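Local coordinates for protein 6-aminohexanoate-cyclic-dimer hydrolase (Arthrobacter sp., PDB 3A2Q) that hydrolyses the cyclic dimer of 6-aminohexanoate, a by-product of nylon-6 manufacture, to its linear dimer, at residues G89-G94 with P131-A136; L143-G148 with S443-P448; R217-I222 with Q465-L470; E374-W377 with L383-L386. The protein carries 1 engineered substitution. All coordinates share one frame; numbering follows the deposited sequence.

Contact 1 of 4, residues G89-G94 with P131-A136; sequences GMKESG and PEAWGA
The indole of Trp134 receives the end of the Lys91 side chain over one face of its six-membered ring, while its NE1, at the edge of the ring system, is hydrogen-bonded to Thr84. Lys91 CE lies 3.6 Å from the centroid of the six-membered ring of Trp134, only 6° off the ring normal, which makes a CH-pi contact. The ammonium nitrogen is set further along the same face: Lys91 NZ is 3.8 Å from that centroid and 19° off the normal, a cation-pi interaction. Lysine suits the place because its methylene chain can lie against the ring while the charge at its end stays over the pi electrons. The same nitrogen also has a polar partner, since Lys91 NZ donates a 2.9 Å hydrogen bond to Ala133 O, reaching it from somewhat outside the carbonyl plane. With CG anti to the backbone nitrogen (chi1 -178°) and every later torsion extended, the lysine spans the whole gap from its helix to the loop. Beside the ring contact, Lys91 CD comes within 4.4 Å of Ala133 CB, a small methyl that leaves the long chain room to pass. The carbonyl and the ring together hold the ammonium group from two directions, which probably limits its swing although the contact lies at the surface. Lys91 belongs to the short helix 88-93, whose Met90 and Ser93 rest on helix 308-331, and Trp134 lies in the loop between strand 113-118 and helix 152-159, with its indole packed against Ile46 and Ile47 of the edge strand 45-48.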
loop_
_atom_site.group_PDB
_atom_site.type_symbol
_atom_site.label_atom_id
_atom_site.label_comp_id
_atom_site.label_asym_id
_atom_site.label_seq_id
_atom_site.Cartn_x
_atom_site.Cartn_y
_atom_site.Cartn_z
ATOM N N GLY A 89 15.015 -14.624 -11.683
ATOM C CA GLY A 89 15.873 -14.333 -12.818
ATOM C C GLY A 89 16.474 -12.939 -12.806
ATOM O O GLY A 89 17.541 -12.718 -13.378
ATOM N N MET A 90 15.797 -11.990 -12.163
ATOM C CA MET A 90 16.297 -10.619 -12.098
ATOM C C MET A 90 17.271 -10.415 -10.944
ATOM O O MET A 90 18.220 -9.644 -11.055
ATOM C CB MET A 90 15.140 -9.625 -11.961
ATOM C CG MET A 90 14.260 -9.508 -13.193
ATOM S SD MET A 90 15.174 -8.970 -14.656
ATOM C CE MET A 90 15.590 -7.311 -14.189
ATOM N N LYS A 91 17.034 -11.102 -9.832
ATOM C CA LYS A 91 17.909 -10.966 -8.677
ATOM C C LYS A 91 19.317 -11.453 -9.019
ATOM O O LYS A 91 20.315 -10.838 -8.641
ATOM C CB LYS A 91 17.359 -11.768 -7.495
ATOM C CG LYS A 91 18.203 -11.636 -6.243
ATOM C CD LYS A 91 17.666 -12.467 -5.093
ATOM C CE LYS A 91 18.535 -12.269 -3.863
ATOM N NZ LYS A 91 18.088 -13.089 -2.712
ATOM N N GLU A 92 19.382 -12.562 -9.744
ATOM C CA GLU A 92 20.652 -13.150 -10.141
ATOM C C GLU A 92 21.410 -12.273 -11.136
ATOM O O GLU A 92 22.641 -12.209 -11.106
ATOM C CB GLU A 92 20.402 -14.531 -10.749
ATOM C CG GLU A 92 19.800 -15.521 -9.769
ATOM C CD GLU A 92 19.307 -16.787 -10.442
ATOM O OE1 GLU A 92 18.922 -17.730 -9.716
ATOM O OE2 GLU A 92 19.297 -16.838 -11.692
ATOM N N SER A 93 20.669 -11.588 -12.002
ATOM C CA SER A 93 21.266 -10.725 -13.018
ATOM C C SER A 93 22.025 -9.547 -12.420
ATOM O O SER A 93 22.890 -8.964 -13.077
ATOM C CB SER A 93 20.187 -10.183 -13.956
ATOM O OG SER A 93 19.476 -9.123 -13.339
ATOM N N GLY A 94 21.697 -9.192 -11.183
ATOM C CA GLY A 94 22.359 -8.070 -10.542
ATOM C C GLY A 94 21.986 -6.746 -11.185
ATOM O O GLY A 94 22.659 -5.736 -10.985
ATOM N N PRO A 131 8.080 -14.101 -1.281
ATOM C CA PRO A 131 8.665 -14.412 -2.587
ATOM C C PRO A 131 9.734 -15.490 -2.466
ATOM O O PRO A 131 10.415 -15.578 -1.445
ATOM C CB PRO A 131 9.276 -13.084 -3.012
ATOM C CG PRO A 131 9.711 -12.496 -1.706
ATOM C CD PRO A 131 8.525 -12.777 -0.810
ATOM N N GLU A 132 9.882 -16.296 -3.511
ATOM C CA GLU A 132 10.901 -17.337 -3.522
ATOM C C GLU A 132 12.278 -16.675 -3.552
ATOM O O GLU A 132 13.231 -17.160 -2.943
ATOM C CB GLU A 132 10.741 -18.221 -4.761
ATOM C CG GLU A 132 9.574 -19.193 -4.700
ATOM C CD GLU A 132 9.336 -19.907 -6.018
ATOM O OE1 GLU A 132 10.325 -20.216 -6.721
ATOM O OE2 GLU A 132 8.159 -20.170 -6.347
ATOM N N ALA A 133 12.364 -15.550 -4.257
ATOM C CA ALA A 133 13.614 -14.816 -4.408
ATOM C C ALA A 133 14.250 -14.277 -3.131
ATOM O O ALA A 133 15.460 -14.405 -2.950
ATOM C CB ALA A 133 13.421 -13.675 -5.404
ATOM N N TRP A 134 13.459 -13.672 -2.249
ATOM C CA TRP A 134 14.012 -13.107 -1.017
ATOM C C TRP A 134 13.565 -13.761 0.284
ATOM O O TRP A 134 14.086 -13.440 1.350
ATOM C CB TRP A 134 13.702 -11.613 -0.927
ATOM C CG TRP A 134 14.346 -10.783 -1.986
ATOM C CD1 TRP A 134 13.808 -10.421 -3.187
ATOM C CD2 TRP A 134 15.651 -10.195 -1.938
ATOM N NE1 TRP A 134 14.693 -9.639 -3.886
ATOM C CE2 TRP A 134 15.834 -9.485 -3.143
ATOM C CE3 TRP A 134 16.684 -10.199 -0.990
ATOM C CZ2 TRP A 134 17.010 -8.782 -3.428
ATOM C CZ3 TRP A 134 17.855 -9.501 -1.274
ATOM C CH2 TRP A 134 18.005 -8.803 -2.483
ATOM N N GLY A 135 12.607 -14.671 0.207
ATOM C CA GLY A 135 12.131 -15.308 1.417
ATOM C C GLY A 135 10.971 -14.513 1.980
ATOM O O GLY A 135 10.703 -13.399 1.538
ATOM N N ALA A 136 10.286 -15.076 2.962
ATOM C CA ALA A 136 9.136 -14.410 3.554
ATOM C C ALA A 136 9.466 -13.250 4.479
ATOM O O ALA A 136 10.486 -13.256 5.174
ATOM C CB ALA A 136 8.287 -15.430 4.309
#

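Contact 2 of 4, residues L143-G148 with S443-P448; sequences LGRSVG and SSDGMP
The turn of the beta hairpin formed by strands 435-442 and 448-455 meets the loop 143-148, with Asp445 and Met447 receiving the side chain of Arg145. A type I turn runs from Ser443 to Gly446, closed by Gly446 N to Ser443 O; the positive phi of Gly446 favours glycine. Arg145 NH2 donates to Asp445 OD2 over 2.6 Å in a salt bridge. The bond is bent, with an N-H...O angle of 132°; the carboxylate and guanidinium planes stand 50° apart, and OD2 is met on its syn side but out of the carboxylate plane. A water in the guanidinium plane supplies a second link, accepting from Arg145 NH1 at 2.8 Å and donating to Asp445 OD2 at 2.7 Å. Met447 CG covers one guanidinium face, 3.6 Å from Arg145 NH1, and the chain curls (chi3 -72°) to make the apolar contact, Met447 CE lying 3.6 Å from both CG and CB of Arg145. Met447 N in turn donates to Ser443 OG at 2.8 Å, tying it to the start of the turn. Were Arg145 replaced by an alanine, the Asp445 carboxylate would probably lose its counter-charge and the Met447 methyl its cover from CG. Arginine fits because one side chain serves both partners: charge meets charge at the exposed turn, while its methylenes pack on the methyl end of buried Met447, so the link is probably both electrostatic and hydrophobic.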
loop_
_atom_site.group_PDB
_atom_site.type_symbol
_atom_site.label_atom_id
_atom_site.label_comp_id
_atom_site.label_asym_id
_atom_site.label_seq_id
_atom_site.Cartn_x
_atom_site.Cartn_y
_atom_site.Cartn_z
ATOM N N LEU A 143 5.896 -13.189 14.555
ATOM C CA LEU A 143 6.782 -13.711 13.508
ATOM C C LEU A 143 6.280 -14.905 12.700
ATOM O O LEU A 143 6.811 -15.206 11.627
ATOM C CB LEU A 143 8.151 -14.026 14.113
ATOM C CG LEU A 143 8.829 -12.809 14.748
ATOM C CD1 LEU A 143 10.153 -13.218 15.377
ATOM C CD2 LEU A 143 9.042 -11.731 13.688
ATOM N N GLY A 144 5.259 -15.586 13.201
ATOM C CA GLY A 144 4.729 -16.715 12.463
ATOM C C GLY A 144 3.598 -16.292 11.547
ATOM O O GLY A 144 3.006 -17.124 10.862
ATOM N N ARG A 145 3.308 -14.991 11.516
ATOM C CA ARG A 145 2.220 -14.469 10.689
ATOM C C ARG A 145 2.679 -13.646 9.495
ATOM O O ARG A 145 3.742 -13.036 9.510
ATOM C CB ARG A 145 1.281 -13.587 11.523
ATOM C CG ARG A 145 0.614 -14.252 12.703
ATOM C CD ARG A 145 -0.408 -15.304 12.301
ATOM N NE ARG A 145 -1.118 -15.772 13.488
ATOM C CZ ARG A 145 -2.328 -15.363 13.859
ATOM N NH1 ARG A 145 -2.995 -14.478 13.127
ATOM N NH2 ARG A 145 -2.858 -15.813 14.988
ATOM N N SER A 146 1.834 -13.623 8.472
ATOM C CA SER A 146 2.081 -12.866 7.254
ATOM C C SER A 146 2.031 -11.367 7.568
ATOM O O SER A 146 1.571 -10.964 8.635
ATOM C CB SER A 146 1.006 -13.205 6.216
ATOM O OG SER A 146 1.014 -12.294 5.126
ATOM N N VAL A 147 2.513 -10.552 6.636
ATOM C CA VAL A 147 2.495 -9.101 6.803
ATOM C C VAL A 147 1.587 -8.500 5.738
ATOM O O VAL A 147 1.560 -7.284 5.540
ATOM C CB VAL A 147 3.913 -8.483 6.660
ATOM C CG1 VAL A 147 4.783 -8.897 7.843
ATOM C CG2 VAL A 147 4.556 -8.917 5.334
ATOM N N GLY A 148 0.826 -9.361 5.071
ATOM C CA GLY A 148 -0.047 -8.901 4.006
ATOM C C GLY A 148 0.820 -8.648 2.786
ATOM O O GLY A 148 2.002 -8.983 2.793
ATOM N N SER A 443 -6.952 -7.888 17.204
ATOM C CA SER A 443 -7.663 -9.159 17.325
ATOM C C SER A 443 -7.518 -9.654 18.756
ATOM O O SER A 443 -6.672 -9.160 19.504
ATOM C CB SER A 443 -7.051 -10.198 16.393
ATOM O OG SER A 443 -5.774 -10.575 16.883
ATOM N N SER A 444 -8.328 -10.637 19.136
ATOM C CA SER A 444 -8.259 -11.171 20.487
ATOM C C SER A 444 -6.923 -11.875 20.736
ATOM O O SER A 444 -6.541 -12.105 21.887
ATOM C CB SER A 444 -9.429 -12.120 20.755
ATOM O OG SER A 444 -9.464 -13.195 19.836
ATOM N N ASP A 445 -6.198 -12.213 19.672
ATOM C CA ASP A 445 -4.907 -12.853 19.872
ATOM C C ASP A 445 -3.737 -11.926 19.546
ATOM O O ASP A 445 -2.659 -12.372 19.152
ATOM C CB ASP A 445 -4.819 -14.198 19.119
ATOM C CG ASP A 445 -4.823 -14.054 17.611
ATOM O OD1 ASP A 445 -5.175 -12.977 17.092
ATOM O OD2 ASP A 445 -4.477 -15.054 16.940
ATOM N N GLY A 446 -3.981 -10.621 19.716
ATOM C CA GLY A 446 -2.957 -9.606 19.529
ATOM C C GLY A 446 -2.485 -9.155 18.159
ATOM O O GLY A 446 -1.418 -8.540 18.057
ATOM N N MET A 447 -3.256 -9.439 17.115
ATOM C CA MET A 447 -2.880 -9.040 15.764
ATOM C C MET A 447 -3.648 -7.779 15.346
ATOM O O MET A 447 -4.846 -7.668 15.581
ATOM C CB MET A 447 -3.179 -10.171 14.773
ATOM C CG MET A 447 -2.403 -11.462 15.024
ATOM S SD MET A 447 -0.631 -11.188 15.086
ATOM C CE MET A 447 -0.270 -10.865 13.363
ATOM N N PRO A 448 -2.958 -6.814 14.722
ATOM C CA PRO A 448 -3.616 -5.574 14.286
ATOM C C PRO A 448 -4.764 -5.787 13.301
ATOM O O PRO A 448 -4.712 -6.674 12.446
ATOM C CB PRO A 448 -2.472 -4.769 13.672
ATOM C CG PRO A 448 -1.256 -5.270 14.414
ATOM C CD PRO A 448 -1.507 -6.754 14.480
HETATM O O HOH W 1 -5.463 -14.375 14.487
#

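Contact 3 of 4, residues R217-I222 with Q465-L470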
loop_
_atom_site.group_PDB
_atom_site.type_symbol
_atom_site.label_atom_id
_atom_site.label_comp_id
_atom_site.label_asym_id
_atom_site.label_seq_id
_atom_site.Cartn_x
_atom_site.Cartn_y
_atom_site.Cartn_z
ATOM N N ARG A 217 2.807 6.274 10.617
ATOM C CA ARG A 217 2.159 5.919 11.871
ATOM C C ARG A 217 1.264 7.047 12.392
ATOM O O ARG A 217 0.619 6.913 13.433
ATOM C CB ARG A 217 3.200 5.525 12.930
ATOM C CG ARG A 217 3.931 4.217 12.620
ATOM C CD ARG A 217 4.685 3.707 13.841
ATOM N NE ARG A 217 5.667 4.679 14.307
ATOM C CZ ARG A 217 6.877 4.842 13.781
ATOM N NH1 ARG A 217 7.281 4.091 12.765
ATOM N NH2 ARG A 217 7.677 5.779 14.263
ATOM N N SER A 218 1.220 8.160 11.665
ATOM C CA SER A 218 0.369 9.279 12.061
ATOM C C SER A 218 -0.331 9.849 10.835
ATOM O O SER A 218 0.178 9.757 9.718
ATOM C CB SER A 218 1.187 10.384 12.736
ATOM O OG SER A 218 2.040 11.029 11.808
ATOM N N VAL A 219 -1.493 10.452 11.046
ATOM C CA VAL A 219 -2.237 11.023 9.935
ATOM C C VAL A 219 -1.535 12.268 9.391
ATOM O O VAL A 219 -1.592 12.548 8.190
ATOM C CB VAL A 219 -3.683 11.364 10.354
ATOM C CG1 VAL A 219 -4.442 11.982 9.182
ATOM C CG2 VAL A 219 -4.395 10.097 10.822
ATOM N N ARG A 220 -0.848 13.007 10.259
ATOM C CA ARG A 220 -0.170 14.207 9.793
ATOM C C ARG A 220 0.991 13.850 8.871
ATOM O O ARG A 220 1.299 14.589 7.935
ATOM C CB ARG A 220 0.306 15.062 10.973
ATOM C CG ARG A 220 1.429 14.471 11.808
ATOM C CD ARG A 220 1.782 15.423 12.947
ATOM N NE ARG A 220 2.962 14.996 13.691
ATOM C CZ ARG A 220 3.506 15.691 14.688
ATOM N NH1 ARG A 220 2.972 16.846 15.062
ATOM N NH2 ARG A 220 4.590 15.236 15.304
ATOM N N ASP A 221 1.631 12.712 9.126
ATOM C CA ASP A 221 2.739 12.268 8.285
ATOM C C ASP A 221 2.236 11.972 6.870
ATOM O O ASP A 221 2.918 12.262 5.891
ATOM C CB ASP A 221 3.385 11.009 8.865
ATOM C CG ASP A 221 4.565 11.315 9.776
ATOM O OD1 ASP A 221 4.778 12.496 10.124
ATOM O OD2 ASP A 221 5.277 10.362 10.152
ATOM N N ILE A 222 1.047 11.385 6.766
ATOM C CA ILE A 222 0.472 11.070 5.460
ATOM C C ILE A 222 0.170 12.365 4.711
ATOM O O ILE A 222 0.489 12.502 3.532
ATOM C CB ILE A 222 -0.827 10.233 5.606
ATOM C CG1 ILE A 222 -0.491 8.852 6.183
ATOM C CG2 ILE A 222 -1.518 10.079 4.254
ATOM C CD1 ILE A 222 0.402 8.008 5.283
ATOM N N GLN A 465 -9.071 14.612 7.280
ATOM C CA GLN A 465 -9.697 15.347 8.367
ATOM C C GLN A 465 -10.403 14.381 9.317
ATOM O O GLN A 465 -10.231 14.460 10.536
ATOM C CB GLN A 465 -10.680 16.371 7.800
ATOM C CG GLN A 465 -9.993 17.635 7.323
ATOM C CD GLN A 465 -10.847 18.439 6.370
ATOM O OE1 GLN A 465 -12.060 18.252 6.296
ATOM N NE2 GLN A 465 -10.214 19.348 5.637
ATOM N N VAL A 466 -11.185 13.458 8.765
ATOM C CA VAL A 466 -11.888 12.489 9.598
ATOM C C VAL A 466 -10.912 11.474 10.186
ATOM O O VAL A 466 -11.106 10.982 11.299
ATOM C CB VAL A 466 -12.985 11.754 8.806
ATOM C CG1 VAL A 466 -13.639 10.689 9.682
ATOM C CG2 VAL A 466 -14.040 12.750 8.355
ATOM N N ALA A 467 -9.854 11.166 9.448
ATOM C CA ALA A 467 -8.870 10.220 9.948
ATOM C C ALA A 467 -8.229 10.844 11.187
ATOM O O ALA A 467 -7.952 10.160 12.170
ATOM C CB ALA A 467 -7.812 9.946 8.885
ATOM N N ALA A 468 -8.000 12.152 11.136
ATOM C CA ALA A 468 -7.397 12.854 12.263
ATOM C C ALA A 468 -8.315 12.789 13.481
ATOM O O ALA A 468 -7.843 12.643 14.609
ATOM C CB ALA A 468 -7.116 14.308 11.891
ATOM N N GLN A 469 -9.624 12.892 13.257
ATOM C CA GLN A 469 -10.582 12.832 14.360
ATOM C C GLN A 469 -10.567 11.449 15.013
ATOM O O GLN A 469 -10.640 11.327 16.234
ATOM C CB GLN A 469 -12.000 13.141 13.865
ATOM C CG GLN A 469 -12.132 14.459 13.115
ATOM C CD GLN A 469 -13.568 14.786 12.764
ATOM O OE1 GLN A 469 -14.363 13.902 12.460
ATOM N NE2 GLN A 469 -13.904 16.069 12.791
ATOM N N LEU A 470 -10.477 10.405 14.195
ATOM C CA LEU A 470 -10.452 9.044 14.719
ATOM C C LEU A 470 -9.150 8.759 15.452
ATOM O O LEU A 470 -9.122 8.002 16.419
ATOM C CB LEU A 470 -10.649 8.034 13.587
ATOM C CG LEU A 470 -12.096 7.869 13.121
ATOM C CD1 LEU A 470 -12.143 6.953 11.904
ATOM C CD2 LEU A 470 -12.935 7.302 14.263
#
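Val219, in the first turn of helix 219-229, packs against Ala467 and Ala468 of helix 460-473, and the tight part of the contact lies between Val219 and Ala467. Both valine methyls meet one alanine methyl: Val219 CG1 and Val219 CG2 each lie 3.9 Å from Ala467 CB. Of the two branches, CG1 points opposite the backbone nitrogen of Val219 (chi1 179°) and CG2 sits beside it, which spreads the fork of the valine over the neighbouring helix. CG2 also touches the backbone, with Val219 CG2 3.8 Å from Ala467 O. The small alanines suit this close approach, the CA atoms of Val219 and Ala468 being 5.9 Å apart. Packing slackens at Ala468, the partly exposed margin of the contact, whose CB is 4.5 Å from Val219 CG1. Ser218 is the N-cap of helix 219-229, its OG accepting from Asp221 N at 3.2 Å. On this same helix the exposed Arg220 leads away from the contact to a salt bridge with Asp9, which is also hydrogen-bonded to Ser218 OG. Leu464 and Ile251 also touch Val219. No hydrogen bond joins the two segments, so their attraction probably rests on dispersion and the exclusion of water. One helical turn on from Ala467, however, Glu471 accepts from Val219 N, and its carboxylate would probably interact favourably with the N-terminal, positive end of helix 219-229, adding a polar tie beside the apolar one.

Contact 4 of 4, residues E374-W377 with L383-L386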
loop_
_atom_site.group_PDB
_atom_site.type_symbol
_atom_site.label_atom_id
_atom_site.label_comp_id
_atom_site.label_asym_id
_atom_site.label_seq_id
_atom_site.Cartn_x
_atom_site.Cartn_y
_atom_site.Cartn_z
ATOM N N GLU A 374 -19.142 4.931 -7.448
ATOM C CA GLU A 374 -19.133 6.374 -7.191
ATOM C C GLU A 374 -20.504 7.029 -7.059
ATOM O O GLU A 374 -20.637 8.053 -6.395
ATOM C CB GLU A 374 -18.342 7.103 -8.275
ATOM C CG GLU A 374 -16.864 6.777 -8.299
ATOM C CD GLU A 374 -16.073 7.796 -9.097
ATOM O OE1 GLU A 374 -15.784 8.881 -8.548
ATOM O OE2 GLU A 374 -15.756 7.519 -10.276
ATOM N N ARG A 375 -21.518 6.447 -7.688
ATOM C CA ARG A 375 -22.863 7.004 -7.617
ATOM C C ARG A 375 -23.410 7.089 -6.195
ATOM O O ARG A 375 -24.329 7.861 -5.934
ATOM C CB ARG A 375 -23.821 6.196 -8.492
ATOM C CG ARG A 375 -23.880 6.677 -9.935
ATOM C CD ARG A 375 -25.018 6.009 -10.692
ATOM N NE ARG A 375 -24.574 4.871 -11.490
ATOM C CZ ARG A 375 -23.861 4.978 -12.608
ATOM N NH1 ARG A 375 -23.508 6.173 -13.065
ATOM N NH2 ARG A 375 -23.505 3.889 -13.274
ATOM N N TRP A 376 -22.850 6.301 -5.280
ATOM C CA TRP A 376 -23.285 6.312 -3.879
ATOM C C TRP A 376 -22.906 7.647 -3.242
ATOM O O TRP A 376 -23.672 8.213 -2.455
ATOM C CB TRP A 376 -22.617 5.167 -3.106
ATOM C CG TRP A 376 -23.135 4.964 -1.704
ATOM C CD1 TRP A 376 -24.372 4.502 -1.341
ATOM C CD2 TRP A 376 -22.413 5.175 -0.484
ATOM N NE1 TRP A 376 -24.461 4.407 0.029
ATOM C CE2 TRP A 376 -23.274 4.815 0.579
ATOM C CE3 TRP A 376 -21.124 5.632 -0.185
ATOM C CZ2 TRP A 376 -22.885 4.899 1.919
ATOM C CZ3 TRP A 376 -20.736 5.714 1.148
ATOM C CH2 TRP A 376 -21.615 5.348 2.184
ATOM N N TRP A 377 -21.719 8.147 -3.586
ATOM C CA TRP A 377 -21.237 9.420 -3.057
ATOM C C TRP A 377 -21.993 10.551 -3.749
ATOM O O TRP A 377 -22.292 11.582 -3.150
ATOM C CB TRP A 377 -19.732 9.555 -3.301
ATOM C CG TRP A 377 -18.896 8.824 -2.281
ATOM C CD1 TRP A 377 -18.295 9.364 -1.181
ATOM C CD2 TRP A 377 -18.608 7.416 -2.245
ATOM N NE1 TRP A 377 -17.652 8.383 -0.459
ATOM C CE2 TRP A 377 -17.828 7.178 -1.090
ATOM C CE3 TRP A 377 -18.936 6.333 -3.077
ATOM C CZ2 TRP A 377 -17.370 5.901 -0.743
ATOM C CZ3 TRP A 377 -18.482 5.061 -2.734
ATOM C CH2 TRP A 377 -17.706 4.857 -1.574
ATOM N N LEU A 383 -18.703 9.536 3.293
ATOM C CA LEU A 383 -17.713 8.517 3.647
ATOM C C LEU A 383 -18.298 7.141 3.903
ATOM O O LEU A 383 -19.433 7.005 4.371
ATOM C CB LEU A 383 -16.971 8.927 4.919
ATOM C CG LEU A 383 -16.175 10.229 5.004
ATOM C CD1 LEU A 383 -15.776 10.476 6.455
ATOM C CD2 LEU A 383 -14.950 10.143 4.130
ATOM N N LEU A 384 -17.493 6.123 3.610
ATOM C CA LEU A 384 -17.871 4.740 3.860
ATOM C C LEU A 384 -16.837 4.234 4.857
ATOM O O LEU A 384 -15.642 4.472 4.683
ATOM C CB LEU A 384 -17.788 3.892 2.581
ATOM C CG LEU A 384 -18.072 2.398 2.799
ATOM C CD1 LEU A 384 -19.552 2.197 3.094
ATOM C CD2 LEU A 384 -17.678 1.592 1.564
ATOM N N ILE A 385 -17.305 3.579 5.914
ATOM C CA ILE A 385 -16.434 3.006 6.929
ATOM C C ILE A 385 -16.619 1.496 6.827
ATOM O O ILE A 385 -17.747 1.001 6.841
ATOM C CB ILE A 385 -16.843 3.423 8.368
ATOM C CG1 ILE A 385 -17.077 4.931 8.445
ATOM C CG2 ILE A 385 -15.754 3.010 9.355
ATOM C CD1 ILE A 385 -15.886 5.759 8.059
ATOM N N LEU A 386 -15.517 0.764 6.710
ATOM C CA LEU A 386 -15.591 -0.685 6.628
ATOM C C LEU A 386 -14.241 -1.270 7.012
ATOM O O LEU A 386 -13.228 -0.571 6.989
ATOM C CB LEU A 386 -15.965 -1.129 5.209
ATOM C CG LEU A 386 -14.930 -0.955 4.087
ATOM C CD1 LEU A 386 -15.432 -1.665 2.839
ATOM C CD2 LEU A 386 -14.683 0.519 3.802
#
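Strand 383-387 begins a few residues after helix 356-378 ends and turns back so that the CA atoms of Trp377 and Leu383 are 7.6 Å apart. The helix is kinked here: the backbone nitrogens of Trp376 and Trp377 lack their bonds to the preceding turn, and Trp377 N keeps only a weak 3.0 Å bond to Glu374 O. The Trp376 ring comes edge-on to the strand backbone, its CH2 lying 3.5 Å from Leu383 O near the ring plane. Leu384 CB rests against the neighbouring ends of both indoles, 3.8 Å from Trp376 CZ3 and 3.9 Å from Trp377 CZ2. The rings also meet each other, the edge of Trp376 standing over one face of Trp377 with CE3 3.5 Å above that plane. A chi1 of -172° turns the Trp376 ring away from its backbone nitrogen and forward to the strand, where Trp381 stacks on it. Replacing Trp376 by an alanine would probably open a gap beside Leu384 and leave Trp381 without its stacking partner. Broad, mostly apolar indoles suit a buried junction of helix and strand, and the contact is likely held by dispersion and hydrophobic burial, with Phe428 adding to the cover of Leu384.

From the N terminus, contact 1 closes first, bringing helix 88-93 back against the loop that follows strand 113-118. Contact 2 opens a little later in that same loop and contact 3 opens at helix 219-229. Neither closes until after contact 4, a short turn from helix 356-378 into strand 383-387 that falls within both wider loops. Contact 2 then closes at the hairpin turn and contact 3 at helix 460-473, so those two cross and bind the C-terminal part of the chain to earlier regions. Contacts 3 and 4 touch, Val466 CG2 lying 3.4 Å from Leu383 CD1, while contact 1 stands apart across the molecule's centre from both.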